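Local atomic coordinates of cadherin-related family member 2 (Mus musculus, PDB entry 5CYX), a protein that probably acts as an intermicrovillar adhesion molecule, forming calcium-dependent heterophilic complexes with CDHR5 that control the packing of microvilli on epithelial cells. Residues N47-F51 with V71-I76; Y227-E233 with V320-T325. One frame throughout, in Å; residues are numbered along the deposited sequence.

Contact 1 of 2, residues N47-F51 with V71-I76; sequences NASYF and VPFFKI
Tyr50 and Phe74 lay their rings over one another in an offset stack, centroids 4.3 Å apart and planes 19° from parallel, so that CZ of Phe74 sits 3.7 Å from CG of Tyr50, over the face near its rim. Phe74 gets there with CG between its backbone N and carbonyl carbon (chi1 60°), which swings the ring off strand 73-81 toward the 3-10 turn. Phe51 approaches the same ring from the opposite direction, its CE2 meeting the edge of Phe74, while Ile76 CG2 lies 4.0 Å from Phe51 CE2, at the edge of the Phe51 ring and close to its plane. Leu66 touches both stacked rings. At the far end of Tyr50, OH rests 3.7 Å from Val71 CG2. A leucine in place of Tyr50 would probably leave the Phe74 face without its flat partner and open a gap beside Val71. Toward the polar edge, Asn47 lies against Phe74, its amide steeply inclined to the ring. Its ND2 donates to Lys75 O at 2.7 Å, almost straight (174°) and on a carbonyl lone pair; a water bound by Lys75 N also accepts a weak bond from ND2. Stacking thus holds the turn on this first-repeat strand, while the straight bond, weakly helped by water, orients the amide.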
loop_
_atom_site.group_PDB
_atom_site.type_symbol
_atom_site.label_atom_id
_atom_site.label_comp_id
_atom_site.label_asym_id
_atom_site.label_seq_id
_atom_site.Cartn_x
_atom_site.Cartn_y
_atom_site.Cartn_z
ATOM N N ASN A 47 22.530 -44.973 -1.676
ATOM C CA ASN A 47 23.191 -43.671 -1.542
ATOM C C ASN A 47 24.675 -43.709 -1.181
ATOM O O ASN A 47 25.233 -42.689 -0.782
ATOM C CB ASN A 47 22.440 -42.884 -0.474
ATOM C CG ASN A 47 20.985 -42.715 -0.817
ATOM O OD1 ASN A 47 20.658 -42.300 -1.915
ATOM N ND2 ASN A 47 20.105 -43.023 0.122
ATOM N N ALA A 48 25.322 -44.868 -1.319
ATOM C CA ALA A 48 26.764 -45.016 -1.013
ATOM C C ALA A 48 27.662 -44.003 -1.691
ATOM O O ALA A 48 28.690 -43.646 -1.131
ATOM C CB ALA A 48 27.268 -46.419 -1.378
ATOM N N SER A 49 27.285 -43.521 -2.864
ATOM C CA SER A 49 28.177 -42.664 -3.664
ATOM C C SER A 49 28.275 -41.228 -3.156
ATOM O O SER A 49 29.082 -40.466 -3.634
ATOM C CB SER A 49 27.730 -42.651 -5.131
ATOM O OG SER A 49 26.437 -42.082 -5.233
ATOM N N TYR A 50 27.442 -40.848 -2.196
ATOM C CA TYR A 50 27.609 -39.584 -1.531
ATOM C C TYR A 50 28.859 -39.532 -0.670
ATOM O O TYR A 50 29.320 -38.430 -0.337
ATOM C CB TYR A 50 26.400 -39.270 -0.620
ATOM C CG TYR A 50 25.235 -38.685 -1.344
ATOM C CD1 TYR A 50 25.228 -37.350 -1.714
ATOM C CD2 TYR A 50 24.139 -39.464 -1.678
ATOM C CE1 TYR A 50 24.147 -36.789 -2.386
ATOM C CE2 TYR A 50 23.054 -38.921 -2.347
ATOM C CZ TYR A 50 23.060 -37.577 -2.687
ATOM O OH TYR A 50 21.966 -37.029 -3.317
ATOM N N PHE A 51 29.383 -40.689 -0.261
ATOM C CA PHE A 51 30.556 -40.711 0.602
ATOM C C PHE A 51 31.669 -41.606 0.117
ATOM O O PHE A 51 31.451 -42.509 -0.674
ATOM C CB PHE A 51 30.155 -41.124 1.981
ATOM C CG PHE A 51 29.092 -40.236 2.577
ATOM C CD1 PHE A 51 29.400 -38.939 2.959
ATOM C CD2 PHE A 51 27.769 -40.683 2.699
ATOM C CE1 PHE A 51 28.425 -38.102 3.503
ATOM C CE2 PHE A 51 26.788 -39.857 3.223
ATOM C CZ PHE A 51 27.119 -38.556 3.640
ATOM N N VAL A 71 17.500 -33.285 -2.733
ATOM C CA VAL A 71 17.547 -34.414 -1.810
ATOM C C VAL A 71 17.753 -33.890 -0.374
ATOM O O VAL A 71 18.869 -33.788 0.131
ATOM C CB VAL A 71 18.598 -35.461 -2.198
ATOM C CG1 VAL A 71 18.474 -36.664 -1.268
ATOM C CG2 VAL A 71 18.399 -35.944 -3.658
ATOM N N PRO A 72 16.653 -33.537 0.280
ATOM C CA PRO A 72 16.696 -32.977 1.624
ATOM C C PRO A 72 17.169 -33.932 2.754
ATOM O O PRO A 72 17.715 -33.456 3.781
ATOM C CB PRO A 72 15.258 -32.499 1.856
ATOM C CG PRO A 72 14.425 -33.269 0.909
ATOM C CD PRO A 72 15.290 -33.566 -0.278
ATOM N N PHE A 73 16.958 -35.236 2.561
ATOM C CA PHE A 73 17.433 -36.263 3.476
ATOM C C PHE A 73 17.613 -37.547 2.709
ATOM O O PHE A 73 17.040 -37.708 1.638
ATOM C CB PHE A 73 16.463 -36.435 4.692
ATOM C CG PHE A 73 15.080 -36.894 4.310
ATOM C CD1 PHE A 73 14.099 -35.971 3.955
ATOM C CD2 PHE A 73 14.769 -38.252 4.260
ATOM C CE1 PHE A 73 12.813 -36.391 3.558
ATOM C CE2 PHE A 73 13.488 -38.695 3.855
ATOM C CZ PHE A 73 12.514 -37.761 3.484
ATOM N N PHE A 74 18.415 -38.459 3.228
ATOM C CA PHE A 74 18.529 -39.793 2.650
ATOM C C PHE A 74 19.182 -40.736 3.658
ATOM O O PHE A 74 19.773 -40.282 4.622
ATOM C CB PHE A 74 19.311 -39.759 1.330
ATOM C CG PHE A 74 20.715 -39.229 1.477
ATOM C CD1 PHE A 74 20.974 -37.865 1.380
ATOM C CD2 PHE A 74 21.768 -40.081 1.734
ATOM C CE1 PHE A 74 22.264 -37.368 1.533
ATOM C CE2 PHE A 74 23.071 -39.590 1.868
ATOM C CZ PHE A 74 23.312 -38.229 1.783
ATOM N N LYS A 75 19.022 -42.036 3.460
ATOM C CA LYS A 75 19.617 -43.073 4.319
ATOM C C LYS A 75 20.923 -43.646 3.759
ATOM O O LYS A 75 21.093 -43.814 2.525
ATOM C CB LYS A 75 18.682 -44.289 4.456
ATOM C CG LYS A 75 17.488 -44.040 5.303
ATOM C CD LYS A 75 16.592 -45.289 5.419
ATOM C CE LYS A 75 15.249 -44.902 6.060
ATOM N NZ LYS A 75 15.377 -43.840 7.129
ATOM N N ILE A 76 21.780 -44.060 4.679
ATOM C CA ILE A 76 22.963 -44.828 4.317
ATOM C C ILE A 76 23.061 -46.051 5.206
ATOM O O ILE A 76 22.509 -46.076 6.277
ATOM C CB ILE A 76 24.262 -43.993 4.426
ATOM C CG1 ILE A 76 24.351 -43.304 5.791
ATOM C CG2 ILE A 76 24.292 -42.972 3.321
ATOM C CD1 ILE A 76 25.679 -42.607 6.067
HETATM O O HOH W 1 16.933 -42.799 1.181
#

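Contact 2 of 2, residues Y227-E233 with V320-T325; sequences YSASVAE and VTIRVT
In the third cadherin repeat, a Greek-key beta-sandwich, the first and last strands in chain order of one sheet run parallel side by side, and strand 228-231 forms its outer edge against strand 320-324. The short segments have axes 24° apart. Backbone bonds alternate in direction along the pair: Ala229 N donates to Thr321 O, Ala229 O accepts from Arg323 N at 2.8 Å, and Val231 N reaches Arg323 O, also at 2.8 Å. Val231 O then takes Thr325 N, whose approach lies well above the carbonyl plane. On the face carrying Ala229, Val231, Ile322 and Val324, Val231 CG1 presses on Ile322 CG2 at 3.5 Å, and Phe270 of the other sheet covers both residues. Beyond the strand, Glu233 CB packs on Val324 CG1 at 3.6 Å, while the carboxylate turns outside the pair to a salt bridge with Arg286. The other face carries Ser228, Ser230, Thr321 and Arg323. There the Arg323 chain bends at chi3 (-138°) and folds back across the neighbouring strand, placing one guanidinium face over the Ala229 carbonyl. A side-chain bond holds the group's outer end: Arg323 NH2 donates to Ser228 OG at 3.1 Å, with the oxygen tilted 24° from the guanidinium plane.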
loop_
_atom_site.group_PDB
_atom_site.type_symbol
_atom_site.label_atom_id
_atom_site.label_comp_id
_atom_site.label_asym_id
_atom_site.label_seq_id
_atom_site.Cartn_x
_atom_site.Cartn_y
_atom_site.Cartn_z
ATOM N N TYR A 227 -3.830 39.673 -31.367
ATOM C CA TYR A 227 -4.198 39.651 -32.772
ATOM C C TYR A 227 -4.931 40.972 -33.047
ATOM O O TYR A 227 -5.855 41.365 -32.313
ATOM C CB TYR A 227 -5.155 38.488 -33.084
ATOM C CG TYR A 227 -4.576 37.076 -33.265
ATOM C CD1 TYR A 227 -3.995 36.643 -34.468
ATOM C CD2 TYR A 227 -4.736 36.137 -32.275
ATOM C CE1 TYR A 227 -3.527 35.328 -34.617
ATOM C CE2 TYR A 227 -4.280 34.820 -32.392
ATOM C CZ TYR A 227 -3.673 34.403 -33.561
ATOM O OH TYR A 227 -3.231 33.082 -33.676
ATOM N N SER A 228 -4.512 41.670 -34.088
ATOM C CA SER A 228 -5.375 42.680 -34.705
ATOM C C SER A 228 -5.239 42.674 -36.223
ATOM O O SER A 228 -4.376 41.997 -36.793
ATOM C CB SER A 228 -5.148 44.074 -34.107
ATOM O OG SER A 228 -3.784 44.381 -34.037
ATOM N N ALA A 229 -6.147 43.369 -36.887
ATOM C CA ALA A 229 -6.128 43.417 -38.342
ATOM C C ALA A 229 -6.914 44.615 -38.777
ATOM O O ALA A 229 -7.507 45.325 -37.933
ATOM C CB ALA A 229 -6.711 42.130 -38.940
ATOM N N SER A 230 -6.904 44.851 -40.096
ATOM C CA SER A 230 -7.664 45.960 -40.671
ATOM C C SER A 230 -8.544 45.521 -41.814
ATOM O O SER A 230 -8.203 44.613 -42.552
ATOM C CB SER A 230 -6.731 47.094 -41.126
ATOM O OG SER A 230 -7.451 48.049 -41.888
ATOM N N VAL A 231 -9.667 46.216 -41.957
ATOM C CA VAL A 231 -10.641 45.959 -43.005
ATOM C C VAL A 231 -11.262 47.273 -43.512
ATOM O O VAL A 231 -11.665 48.124 -42.722
ATOM C CB VAL A 231 -11.759 45.008 -42.506
ATOM C CG1 VAL A 231 -12.409 45.514 -41.211
ATOM C CG2 VAL A 231 -12.802 44.796 -43.590
ATOM N N ALA A 232 -11.366 47.423 -44.830
ATOM C CA ALA A 232 -11.983 48.618 -45.412
ATOM C C ALA A 232 -13.490 48.612 -45.161
ATOM O O ALA A 232 -14.127 47.539 -45.211
ATOM C CB ALA A 232 -11.698 48.672 -46.903
ATOM N N GLU A 233 -14.082 49.797 -45.013
ATOM C CA GLU A 233 -15.472 49.927 -44.537
ATOM C C GLU A 233 -16.525 49.483 -45.579
ATOM O O GLU A 233 -17.679 49.294 -45.235
ATOM C CB GLU A 233 -15.783 51.356 -44.084
ATOM C CG GLU A 233 -15.857 52.406 -45.192
ATOM C CD GLU A 233 -16.248 53.782 -44.671
ATOM O OE1 GLU A 233 -17.319 53.885 -44.035
ATOM O OE2 GLU A 233 -15.498 54.759 -44.900
ATOM N N VAL A 320 -10.047 40.378 -29.867
ATOM C CA VAL A 320 -9.341 40.724 -31.091
ATOM C C VAL A 320 -9.777 42.129 -31.481
ATOM O O VAL A 320 -10.985 42.432 -31.464
ATOM C CB VAL A 320 -9.756 39.786 -32.270
ATOM C CG1 VAL A 320 -9.131 40.246 -33.591
ATOM C CG2 VAL A 320 -9.393 38.338 -31.972
ATOM N N THR A 321 -8.810 42.961 -31.885
ATOM C CA THR A 321 -9.113 44.307 -32.362
ATOM C C THR A 321 -9.027 44.416 -33.880
ATOM O O THR A 321 -8.074 43.937 -34.508
ATOM C CB THR A 321 -8.179 45.330 -31.706
ATOM O OG1 THR A 321 -8.387 45.268 -30.302
ATOM C CG2 THR A 321 -8.501 46.729 -32.179
ATOM N N ILE A 322 -10.024 45.075 -34.462
ATOM C CA ILE A 322 -10.139 45.189 -35.921
ATOM C C ILE A 322 -10.372 46.640 -36.343
ATOM O O ILE A 322 -11.347 47.271 -35.913
ATOM C CB ILE A 322 -11.295 44.333 -36.467
ATOM C CG1 ILE A 322 -11.053 42.858 -36.132
ATOM C CG2 ILE A 322 -11.434 44.539 -37.978
ATOM C CD1 ILE A 322 -12.157 41.925 -36.623
ATOM N N ARG A 323 -9.513 47.124 -37.237
ATOM C CA ARG A 323 -9.497 48.533 -37.645
ATOM C C ARG A 323 -10.342 48.670 -38.900
ATOM O O ARG A 323 -10.043 48.025 -39.899
ATOM C CB ARG A 323 -8.054 49.004 -37.922
ATOM C CG ARG A 323 -7.064 48.655 -36.810
ATOM C CD ARG A 323 -5.591 48.922 -37.140
ATOM N NE ARG A 323 -4.776 47.798 -36.653
ATOM C CZ ARG A 323 -4.275 46.798 -37.392
ATOM N NH1 ARG A 323 -4.428 46.747 -38.713
ATOM N NH2 ARG A 323 -3.579 45.831 -36.799
ATOM N N VAL A 324 -11.390 49.500 -38.841
ATOM C CA VAL A 324 -12.241 49.787 -40.008
ATOM C C VAL A 324 -11.603 50.904 -40.874
ATOM O O VAL A 324 -11.715 52.081 -40.552
ATOM C CB VAL A 324 -13.711 50.108 -39.620
ATOM C CG1 VAL A 324 -14.587 50.226 -40.865
ATOM C CG2 VAL A 324 -14.279 49.015 -38.722
ATOM N N THR A 325 -10.930 50.466 -41.948
ATOM C CA THR A 325 -10.192 51.257 -42.947
ATOM C C THR A 325 -8.861 51.730 -42.397
ATOM O O THR A 325 -7.857 51.033 -42.525
ATOM C CB THR A 325 -10.961 52.458 -43.533
ATOM O OG1 THR A 325 -11.156 53.478 -42.543
ATOM C CG2 THR A 325 -12.272 52.030 -44.094
#

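From the N terminus, the chain first reaches contact 1, which closes a short loop of 19 intervening residues within the first cadherin repeat: strand 73-81 comes back against the turn that follows strand 40-44. The chain then passes a calcium-bound junction, the whole second repeat and a second calcium-bound junction before contact 2 opens. There 86 residues, nearly the entire third repeat, intervene before strand 315-324 comes to lie beside strand 228-231. The two closures are in series, neither nesting nor crossing. The centres of contact 1 and contact 2 lie about 100 Å apart, on opposite sides of the chain's centre. The pair illustrates local and end-to-end closure within separate repeats of a rod whose repeats meet at calcium sites.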